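Local coordinates for HET-C2 (Podospora anserina, PDB 3KV0), which is a fungal member of the glycolipid transfer protein family that probably carries glycolipids between membranes, at residues F117-L122 with D134-G138. Numbering follows the deposited sequence.
Sequences FTCIAL and DSFRG
Ser-135 meets Ala-121 through carbon: its CB lies 3.4 Å from the carbonyl O of Ala-121, whereas its OG is hydrogen-bonded to Glu-130 and Asn-125 in the connection between the two helices. Phe-136 comes next and has more of its surface buried by 117-122 than any other residue of 134-138. The CB of Ala-121 sits over the centre of the Phe-136 ring, 3.5 Å from its centroid and almost on the ring normal, which meets the criteria for a CH-pi contact. At the ring's rim, CD2 of Phe-136 lies 3.6 Å from CZ of Phe-117. With the planes at 73°, the pair is an offset edge-to-face stack in which Phe-136 supplies the edge. Phe-117 is brought there by a chi1 of 164°, which sets CG opposite the backbone N. The CD2 methyl of Leu-122 closes on CE1 of Phe-136 more loosely, at 4.2 Å. With a serine in place of the Phe-136 ring, the Ala-121 methyl is likely to lose its aromatic face and Phe-117 its edge-on partner. Arg-137 takes no part in the contact; its NH1 forms a salt bridge to OD1 of Asp-134 (3.1 Å), and its NH2 is hydrogen-bonded to Ser-161 of helix 155-161. No hydrogen bond joins the two segments; apolar burial carries the contact, within the all-helical GLTP fold. The axes of 117-122 and 134-138 approach to 8.0 Å, in line with the small Ala-121 at the interface, with 137° between their N-to-C directions, an oblique crossing in the antiparallel sense. Beyond them, Phe-136 touches Leu-56 of helix 39-57 and meets the ring of Phe-61, just past that helix, while Met-160 of helix 155-161 touches both phenylalanines.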
loop_
_atom_site.group_PDB
_atom_site.type_symbol
_atom_site.label_atom_id
_atom_site.label_comp_id
_atom_site.label_asym_id
_atom_site.label_seq_id
_atom_site.Cartn_x
_atom_site.Cartn_y
_atom_site.Cartn_z
ATOM N N PHE A 117 4.579 0.235 -4.545
ATOM C CA PHE A 117 4.516 1.363 -5.468
ATOM C C PHE A 117 4.332 2.701 -4.735
ATOM O O PHE A 117 5.055 3.657 -4.957
ATOM C CB PHE A 117 3.346 1.082 -6.429
ATOM C CG PHE A 117 2.878 2.250 -7.210
ATOM C CD1 PHE A 117 3.731 2.924 -8.068
ATOM C CD2 PHE A 117 1.532 2.650 -7.166
ATOM C CE1 PHE A 117 3.284 3.999 -8.781
ATOM C CE2 PHE A 117 1.111 3.718 -7.898
ATOM C CZ PHE A 117 1.957 4.369 -8.722
ATOM N N THR A 118 3.342 2.774 -3.843
ATOM C CA THR A 118 3.109 3.995 -3.092
ATOM C C THR A 118 4.269 4.339 -2.178
ATOM O O THR A 118 4.678 5.485 -2.089
ATOM C CB THR A 118 1.834 3.863 -2.265
ATOM O OG1 THR A 118 0.772 3.462 -3.136
ATOM C CG2 THR A 118 1.479 5.171 -1.598
ATOM N N CYS A 119 4.763 3.342 -1.468
ATOM C CA CYS A 119 5.860 3.510 -0.491
ATOM C C CYS A 119 7.146 4.024 -1.158
ATOM O O CYS A 119 7.740 5.028 -0.717
ATOM C CB CYS A 119 6.145 2.189 0.176
ATOM S SG CYS A 119 7.367 2.424 1.569
ATOM N N ILE A 120 7.524 3.390 -2.260
ATOM C CA ILE A 120 8.756 3.793 -2.990
ATOM C C ILE A 120 8.617 5.199 -3.538
ATOM O O ILE A 120 9.533 6.042 -3.450
ATOM C CB ILE A 120 9.065 2.802 -4.106
ATOM C CG1 ILE A 120 9.592 1.494 -3.473
ATOM C CG2 ILE A 120 10.132 3.384 -5.102
ATOM C CD1 ILE A 120 9.922 0.404 -4.462
ATOM N N ALA A 121 7.459 5.471 -4.158
ATOM C CA ALA A 121 7.203 6.776 -4.701
ATOM C C ALA A 121 7.316 7.904 -3.661
ATOM O O ALA A 121 8.039 8.892 -3.878
ATOM C CB ALA A 121 5.815 6.817 -5.364
ATOM N N LEU A 122 6.602 7.768 -2.553
ATOM C CA LEU A 122 6.644 8.804 -1.521
ATOM C C LEU A 122 8.030 8.924 -0.854
ATOM O O LEU A 122 8.443 10.038 -0.545
ATOM C CB LEU A 122 5.523 8.612 -0.514
ATOM C CG LEU A 122 4.105 8.825 -1.116
ATOM C CD1 LEU A 122 2.967 8.447 -0.126
ATOM C CD2 LEU A 122 3.908 10.252 -1.660
ATOM N N ASP A 134 7.598 12.292 -11.376
ATOM C CA ASP A 134 8.769 11.465 -11.668
ATOM C C ASP A 134 9.093 10.429 -10.569
ATOM O O ASP A 134 9.522 9.305 -10.865
ATOM C CB ASP A 134 9.986 12.373 -11.887
ATOM C CG ASP A 134 9.810 13.298 -13.102
ATOM O OD1 ASP A 134 9.456 12.799 -14.203
ATOM O OD2 ASP A 134 10.013 14.520 -12.924
ATOM N N SER A 135 8.908 10.809 -9.302
ATOM C CA SER A 135 9.041 9.801 -8.215
ATOM C C SER A 135 8.030 8.656 -8.434
ATOM O O SER A 135 8.381 7.479 -8.376
ATOM C CB SER A 135 8.855 10.431 -6.835
ATOM O OG SER A 135 9.788 11.468 -6.562
ATOM N N PHE A 136 6.779 9.009 -8.744
ATOM C CA PHE A 136 5.786 7.992 -9.074
ATOM C C PHE A 136 6.142 7.174 -10.315
ATOM O O PHE A 136 6.045 5.941 -10.305
ATOM C CB PHE A 136 4.374 8.597 -9.138
ATOM C CG PHE A 136 3.706 8.653 -7.805
ATOM C CD1 PHE A 136 3.778 9.775 -7.011
ATOM C CD2 PHE A 136 3.039 7.538 -7.308
ATOM C CE1 PHE A 136 3.167 9.783 -5.738
ATOM C CE2 PHE A 136 2.417 7.558 -6.053
ATOM C CZ PHE A 136 2.510 8.673 -5.261
ATOM N N ARG A 137 6.607 7.825 -11.396
ATOM C CA ARG A 137 6.977 7.065 -12.575
ATOM C C ARG A 137 8.087 6.077 -12.326
ATOM O O ARG A 137 8.051 4.971 -12.811
ATOM C CB ARG A 137 7.401 7.968 -13.720
ATOM C CG ARG A 137 6.267 8.639 -14.440
ATOM C CD ARG A 137 6.828 9.887 -15.183
ATOM N NE ARG A 137 5.758 10.634 -15.827
ATOM C CZ ARG A 137 5.758 11.946 -16.050
ATOM N NH1 ARG A 137 6.761 12.722 -15.655
ATOM N NH2 ARG A 137 4.717 12.494 -16.662
ATOM N N GLY A 138 9.089 6.475 -11.566
ATOM C CA GLY A 138 10.196 5.574 -11.328
ATOM C C GLY A 138 9.791 4.417 -10.438
ATOM O O GLY A 138 10.246 3.318 -10.622
#